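Local coordinates for protein UDP-L-Rhamnose Synthase (Acanthamoeba polyphaga mimivirus, PDB 7JID) that probably completes the synthesis of UDP-L-rhamnose in this giant virus, as an NADP-dependent sugar-nucleotide oxidoreductase of the RmlD type with a Rossmann fold, at residues G110-G115 and N159-M164; N215-G220 and N260-D265. All coordinates share one frame; numbering follows the deposited sequence.

Contact 1 (G110-G115 and N159-M164). With AWU ([[(2~{R},3~{S},4~{R},5~{R})-5-[2,4-bis(oxidanylidene)pyrimidin-1-yl]-3,4-bis(oxidanyl)oxolan-2-yl]methoxy-oxidanyl-phosphoryl] [(2~{R},3~{R},4~{R},5~{R},6~{S})-6-methyl-3,4,5-tris(oxidanyl)oxan-2-yl] hydrogen phosphate), chain C; EDO (1,2-ethanediol), chain G.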
loop_
_atom_site.group_PDB
_atom_site.type_symbol
_atom_site.label_atom_id
_atom_site.label_comp_id
_atom_site.label_asym_id
_atom_site.label_seq_id
_atom_site.Cartn_x
_atom_site.Cartn_y
_atom_site.Cartn_z
ATOM N N GLY A 110 14.406 1.569 -8.385
ATOM C CA GLY A 110 14.027 1.480 -9.797
ATOM C C GLY A 110 13.666 0.052 -10.186
ATOM O O GLY A 110 13.387 -0.125 -11.381
ATOM N N CYS A 111 13.523 -0.884 -9.238
ATOM C CA CYS A 111 13.094 -2.284 -9.544
ATOM C C CYS A 111 11.565 -2.361 -9.690
ATOM O O CYS A 111 10.954 -3.273 -9.168
ATOM C CB CYS A 111 13.709 -3.232 -8.540
ATOM S SG CYS A 111 15.486 -3.340 -8.921
ATOM N N ILE A 112 10.976 -1.397 -10.402
ATOM C CA ILE A 112 9.502 -1.285 -10.623
ATOM C C ILE A 112 9.229 -1.320 -12.118
ATOM O O ILE A 112 8.060 -1.166 -12.514
ATOM C CB ILE A 112 9.012 0.011 -9.954
ATOM C CG1 ILE A 112 9.633 1.252 -10.590
ATOM C CG2 ILE A 112 9.334 -0.083 -8.455
ATOM C CD1 ILE A 112 9.191 2.553 -9.988
ATOM N N PHE A 113 10.279 -1.485 -12.928
ATOM C CA PHE A 113 10.133 -1.553 -14.403
ATOM C C PHE A 113 10.853 -2.785 -14.953
ATOM O O PHE A 113 11.734 -3.360 -14.331
ATOM C CB PHE A 113 10.758 -0.354 -15.108
ATOM C CG PHE A 113 10.393 0.999 -14.555
ATOM C CD1 PHE A 113 9.130 1.536 -14.763
ATOM C CD2 PHE A 113 11.301 1.717 -13.797
ATOM C CE1 PHE A 113 8.822 2.800 -14.293
ATOM C CE2 PHE A 113 10.991 2.980 -13.330
ATOM C CZ PHE A 113 9.718 3.492 -13.522
ATOM N N GLU A 114 10.401 -3.203 -16.118
ATOM C CA GLU A 114 10.998 -4.325 -16.873
ATOM C C GLU A 114 11.152 -3.892 -18.338
ATOM O O GLU A 114 10.150 -3.505 -18.947
ATOM C CB GLU A 114 10.152 -5.584 -16.673
ATOM C CG GLU A 114 10.630 -6.786 -17.451
ATOM C CD GLU A 114 11.875 -7.527 -16.987
ATOM O OE1 GLU A 114 12.136 -7.732 -15.720
ATOM O OE2 GLU A 114 12.551 -8.050 -17.914
ATOM N N GLY A 115 12.370 -3.953 -18.854
ATOM C CA GLY A 115 12.645 -3.815 -20.287
ATOM C C GLY A 115 13.592 -2.686 -20.642
ATOM O O GLY A 115 14.248 -2.112 -19.777
ATOM N N ASN A 159 12.671 11.658 -4.209
ATOM C CA ASN A 159 12.448 10.207 -4.405
ATOM C C ASN A 159 13.554 9.671 -5.321
ATOM O O ASN A 159 13.469 9.849 -6.525
ATOM C CB ASN A 159 11.018 9.979 -4.862
ATOM C CG ASN A 159 10.801 8.580 -5.390
ATOM O OD1 ASN A 159 11.271 7.633 -4.769
ATOM N ND2 ASN A 159 10.027 8.480 -6.450
ATOM N N LEU A 160 14.517 8.977 -4.761
ATOM C CA LEU A 160 15.685 8.499 -5.539
ATOM C C LEU A 160 15.511 7.002 -5.846
ATOM O O LEU A 160 15.319 6.197 -4.922
ATOM C CB LEU A 160 17.001 8.727 -4.796
ATOM C CG LEU A 160 17.307 10.197 -4.517
ATOM C CD1 LEU A 160 18.615 10.321 -3.783
ATOM C CD2 LEU A 160 17.259 11.045 -5.786
ATOM N N ARG A 161 15.441 6.660 -7.125
ATOM C CA ARG A 161 15.354 5.241 -7.535
ATOM C C ARG A 161 16.729 4.613 -7.763
ATOM O O ARG A 161 17.372 4.791 -8.825
ATOM C CB ARG A 161 14.502 5.192 -8.804
ATOM C CG ARG A 161 13.069 5.650 -8.660
ATOM C CD ARG A 161 12.450 5.444 -10.016
ATOM N NE ARG A 161 11.102 5.894 -10.177
ATOM C CZ ARG A 161 10.560 6.270 -11.331
ATOM N NH1 ARG A 161 11.316 6.384 -12.415
ATOM N NH2 ARG A 161 9.275 6.579 -11.358
ATOM N N ILE A 162 17.259 3.910 -6.749
ATOM C CA ILE A 162 18.521 3.142 -6.918
ATOM C C ILE A 162 18.145 1.733 -7.391
ATOM O O ILE A 162 17.002 1.302 -7.163
ATOM C CB ILE A 162 19.378 3.127 -5.648
ATOM C CG1 ILE A 162 18.621 2.511 -4.468
ATOM C CG2 ILE A 162 19.902 4.529 -5.371
ATOM C CD1 ILE A 162 19.565 2.001 -3.395
ATOM N N ARG A 163 19.112 1.063 -7.955
ATOM C CA ARG A 163 18.968 -0.375 -8.249
ATOM C C ARG A 163 20.245 -1.105 -7.924
ATOM O O ARG A 163 21.341 -0.570 -8.193
ATOM C CB ARG A 163 18.635 -0.609 -9.713
ATOM C CG ARG A 163 17.352 0.054 -10.152
ATOM C CD ARG A 163 16.949 -0.324 -11.573
ATOM N NE ARG A 163 16.528 -1.720 -11.648
ATOM C CZ ARG A 163 17.010 -2.677 -12.440
ATOM N NH1 ARG A 163 18.117 -2.507 -13.128
ATOM N NH2 ARG A 163 16.450 -3.861 -12.443
ATOM N N MET A 164 20.116 -2.366 -7.539
ATOM C CA MET A 164 21.273 -3.300 -7.456
ATOM C C MET A 164 22.499 -2.576 -6.900
ATOM O O MET A 164 23.604 -2.565 -7.485
ATOM C CB MET A 164 21.586 -3.852 -8.843
ATOM C CG MET A 164 20.351 -4.553 -9.400
ATOM S SD MET A 164 20.522 -5.046 -11.101
ATOM C CE MET A 164 19.107 -6.130 -11.263
HETATM P PA AWU C . 19.058 -10.894 -5.257
HETATM O O1A AWU C . 17.938 -11.859 -5.159
HETATM O O2A AWU C . 20.337 -11.192 -4.494
HETATM O O3A AWU C . 18.801 -9.380 -4.711
HETATM P PB AWU C . 17.348 -8.614 -4.567
HETATM O O1B AWU C . 16.462 -8.646 -5.837
HETATM O O2B AWU C . 16.725 -9.029 -3.216
HETATM O O3B AWU C . 17.925 -7.124 -4.483
HETATM C "C5'" AWU C . 16.299 -4.096 -3.331
HETATM O "O5'" AWU C . 17.149 -5.224 -3.417
HETATM C "C4'" AWU C . 16.708 -3.070 -4.373
HETATM O "O4'" AWU C . 15.766 -1.976 -4.444
HETATM C "C3'" AWU C . 16.756 -3.736 -5.709
HETATM O "O3'" AWU C . 17.409 -2.868 -6.597
HETATM C "C2'" AWU C . 17.589 -5.013 -5.714
HETATM C "C1'" AWU C . 17.245 -5.900 -4.600
HETATM N N1 AWU C . 20.811 -13.844 -9.153
HETATM C C2 AWU C . 21.530 -14.791 -9.862
HETATM O O2 AWU C . 22.194 -14.450 -10.862
HETATM N N3 AWU C . 21.601 -16.065 -9.360
HETATM C C4 AWU C . 20.870 -16.455 -8.282
HETATM O O4 AWU C . 21.015 -17.663 -7.863
HETATM C C5 AWU C . 20.163 -15.495 -7.557
HETATM C C6 AWU C . 20.048 -14.202 -8.059
HETATM C C1C AWU C . 20.723 -12.441 -9.647
HETATM C C2C AWU C . 19.325 -11.827 -9.729
HETATM C C3C AWU C . 19.633 -10.319 -9.547
HETATM C C4C AWU C . 20.820 -10.369 -8.639
HETATM C C5C AWU C . 20.560 -9.959 -7.205
HETATM C "C6'" AWU C . 16.480 -3.586 -1.902
HETATM O "O2'" AWU C . 18.931 -4.651 -5.462
HETATM O O2C AWU C . 18.788 -12.096 -10.999
HETATM O O3C AWU C . 20.080 -9.745 -10.762
HETATM O O4C AWU C . 21.291 -11.709 -8.581
HETATM O O5C AWU C . 19.404 -10.712 -6.770
HETATM C C1 EDO G . 9.122 -1.764 -22.768
HETATM O O1 EDO G . 9.280 -2.897 -21.961
HETATM C C2 EDO G . 8.899 -0.560 -21.956
HETATM O O2 EDO G . 8.432 0.541 -22.680
#
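Two arginines two residues apart, Arg161 on strand 157-162 and Arg163 in the segment that follows it, reach across to the loop 110-115 and finish in buried surroundings. Phe113 meets the first of them: its CZ lies 3.5 Å from Arg161 NH1, with the guanidinium at the rim of the ring and the ring edge over one guanidinium face. With the planes 74° apart, the ring presents its edge to the guanidinium, so no cation sits over the ring face. Ile112 CD1 touches the same guanidinium face, 3.9 Å from Arg161 NE. An extended chain from CG to NE carries the group there, and Asp147 (a salt bridge) and Asn215 hold its nitrogens.

Arg163 lays CG and CD against the Gly110 backbone; a bend at chi3 (70°) then turns NE to 3.3 Å from Cys111 SG. Ser191 and Asn190 take up its NH1. The one hydrogen bond across the segments is Gly110 N to Ile162 O, 2.9 Å and 162° at the hydrogen.

Cys111 SG also lies 3.1 Å from O3' of the bound UDP-rhamnose, and Met164 N donates to that O3' at 2.9 Å; these residues line part of the pocket at the rhamnose end. Leu160 and Ile162 pack on the neighbouring strand 103-109, Ile112 reaches Asp147 of helix 138-150, and Arg161 rests on Thr213 of strand 212-215.

Contact 2 (N215-G220 and N260-D265)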
loop_
_atom_site.group_PDB
_atom_site.type_symbol
_atom_site.label_atom_id
_atom_site.label_comp_id
_atom_site.label_asym_id
_atom_site.label_seq_id
_atom_site.Cartn_x
_atom_site.Cartn_y
_atom_site.Cartn_z
ATOM N N ASN A 215 15.667 8.946 -11.310
ATOM C CA ASN A 215 16.404 7.689 -11.569
ATOM C C ASN A 215 17.834 7.918 -11.081
ATOM O O ASN A 215 18.441 8.933 -11.409
ATOM C CB ASN A 215 16.299 7.324 -13.052
ATOM C CG ASN A 215 14.930 6.856 -13.448
ATOM O OD1 ASN A 215 14.151 6.357 -12.634
ATOM N ND2 ASN A 215 14.582 7.070 -14.722
ATOM N N PHE A 216 18.338 7.010 -10.269
ATOM C CA PHE A 216 19.533 7.243 -9.447
ATOM C C PHE A 216 20.446 6.028 -9.585
ATOM O O PHE A 216 20.935 5.488 -8.599
ATOM C CB PHE A 216 19.143 7.584 -8.021
ATOM C CG PHE A 216 20.182 8.457 -7.396
ATOM C CD1 PHE A 216 20.291 9.785 -7.763
ATOM C CD2 PHE A 216 20.958 7.972 -6.368
ATOM C CE1 PHE A 216 21.239 10.589 -7.129
ATOM C CE2 PHE A 216 21.921 8.764 -5.768
ATOM C CZ PHE A 216 22.020 10.084 -6.134
ATOM N N THR A 217 20.706 5.687 -10.839
ATOM C CA THR A 217 21.707 4.683 -11.247
ATOM C C THR A 217 22.821 5.371 -12.047
ATOM O O THR A 217 22.587 6.438 -12.653
ATOM C CB THR A 217 21.038 3.576 -12.063
ATOM O OG1 THR A 217 20.289 4.235 -13.078
ATOM C CG2 THR A 217 20.136 2.690 -11.224
ATOM N N ASN A 218 24.005 4.767 -12.108
ATOM C CA ASN A 218 25.085 5.248 -13.002
ATOM C C ASN A 218 24.572 5.132 -14.429
ATOM O O ASN A 218 23.793 4.215 -14.747
ATOM C CB ASN A 218 26.373 4.446 -12.875
ATOM C CG ASN A 218 27.112 4.576 -11.553
ATOM O OD1 ASN A 218 26.648 4.116 -10.508
ATOM N ND2 ASN A 218 28.267 5.232 -11.618
ATOM N N PRO A 219 24.913 6.092 -15.293
ATOM C CA PRO A 219 24.458 6.005 -16.679
ATOM C C PRO A 219 24.829 4.666 -17.336
ATOM O O PRO A 219 25.950 4.161 -17.108
ATOM C CB PRO A 219 25.124 7.190 -17.346
ATOM C CG PRO A 219 25.184 8.196 -16.238
ATOM C CD PRO A 219 25.550 7.392 -14.977
ATOM N N GLY A 220 23.904 4.139 -18.139
ATOM C CA GLY A 220 24.163 2.954 -18.964
ATOM C C GLY A 220 23.898 1.635 -18.257
ATOM O O GLY A 220 23.304 1.577 -17.164
ATOM N N ASN A 260 16.015 -3.839 -16.164
ATOM C CA ASN A 260 15.625 -2.638 -16.938
ATOM C C ASN A 260 16.852 -1.749 -17.178
ATOM O O ASN A 260 17.884 -1.927 -16.525
ATOM C CB ASN A 260 14.458 -1.928 -16.263
ATOM C CG ASN A 260 14.848 -1.251 -14.962
ATOM O OD1 ASN A 260 15.785 -0.473 -14.960
ATOM N ND2 ASN A 260 14.073 -1.529 -13.928
ATOM N N LEU A 261 16.656 -0.809 -18.081
ATOM C CA LEU A 261 17.402 0.465 -18.185
ATOM C C LEU A 261 16.551 1.587 -17.625
ATOM O O LEU A 261 15.373 1.724 -18.076
ATOM C CB LEU A 261 17.699 0.760 -19.656
ATOM C CG LEU A 261 18.263 2.148 -19.982
ATOM C CD1 LEU A 261 19.650 2.327 -19.398
ATOM C CD2 LEU A 261 18.294 2.390 -21.495
ATOM N N LEU A 262 17.134 2.389 -16.746
ATOM C CA LEU A 262 16.564 3.702 -16.368
ATOM C C LEU A 262 17.204 4.790 -17.216
ATOM O O LEU A 262 18.427 4.812 -17.374
ATOM C CB LEU A 262 16.786 3.997 -14.882
ATOM C CG LEU A 262 16.239 2.975 -13.890
ATOM C CD1 LEU A 262 16.699 3.408 -12.481
ATOM C CD2 LEU A 262 14.745 2.783 -14.027
ATOM N N ASN A 263 16.350 5.657 -17.759
ATOM C CA ASN A 263 16.822 6.899 -18.399
ATOM C C ASN A 263 17.329 7.846 -17.311
ATOM O O ASN A 263 16.512 8.181 -16.426
ATOM C CB ASN A 263 15.698 7.504 -19.221
ATOM C CG ASN A 263 16.115 8.732 -19.983
ATOM O OD1 ASN A 263 16.832 9.572 -19.477
ATOM N ND2 ASN A 263 15.511 8.933 -21.151
ATOM N N THR A 264 18.607 8.195 -17.357
ATOM C CA THR A 264 19.169 9.077 -16.310
ATOM C C THR A 264 19.453 10.476 -16.852
ATOM O O THR A 264 20.253 11.130 -16.254
ATOM C CB THR A 264 20.384 8.441 -15.662
ATOM O OG1 THR A 264 21.364 8.170 -16.654
ATOM C CG2 THR A 264 20.018 7.206 -14.874
ATOM N N ASP A 265 18.813 10.906 -17.922
ATOM C CA ASP A 265 19.040 12.273 -18.449
ATOM C C ASP A 265 18.753 13.310 -17.371
ATOM O O ASP A 265 19.468 14.337 -17.297
ATOM C CB ASP A 265 18.238 12.485 -19.725
ATOM C CG ASP A 265 18.685 11.631 -20.906
ATOM O OD1 ASP A 265 19.752 10.974 -20.813
ATOM O OD2 ASP A 265 17.976 11.662 -21.911
HETATM O O HOH W 1 20.975 5.740 -17.848
#
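Asn215 lays its side-chain amide against Leu262, with CG 3.7 Å from Leu262 CB, the two side chains crossing at a slant. From there its ND2 donates to Asn263 O at 2.8 Å. The N-H...O angle is 176° and the acceptor lies practically in the amide plane, although the donor is tilted 27° from the plane of the Asn263 carbonyl. The other end of the amide, OD1, accepts from Arg161, so both polar atoms have partners and the amide's flip state is fixed.

Farther along, Thr217 CG2 packs on Leu262 CD1 at 3.7 Å, the side chains roughly perpendicular. The Thr264 methyl meets Thr217 instead, with CG2 3.5 Å from Thr217 O. Its hydroxyl, placed between the backbone N and the carbonyl carbon (chi1 58°), lies 3.8 Å from Pro219 CG and is hydrogen-bonded to Gln268.

One water joins the two loops. It donates to Leu262 O and to Thr264 OG1, the latter at 2.7 Å, and accepts weakly from Gly220 N. Within 260-265, Asn263 OD1 accepts from Asp265 N in an Asx turn, at the start of helix 265-270.

The contact is thus largely packing of carbon atoms against polar groups, while its direct polar link is a single hydrogen bond between uncharged groups, from side-chain amide to backbone carbonyl, supplemented by water; no charge pair joins these segments.

Overall arrangement
Contacts 1 and 2 have centres 9 Å apart and are joined at the C-terminal ends of strands 157-162 and 212-215, neighbours in the parallel six-stranded sheet. Arg161 O lies 2.8 Å from Phe216 N, a probable backbone hydrogen bond, and Arg161 NH1 lies 2.8 Å from Asn215 OD1. A second junction is looser: Arg163 NE packs 3.4 Å from Asn260 ND2, which also hydrogen-bonds to Gly110 O. Contact 1 borders the UDP-rhamnose directly, and the Ile162 side chain is about 4 Å from the NADP. Contact 2 stands one layer back, the Thr217 side chain being about 8 Å from the sugar nucleotide and about 11 Å from the cofactor.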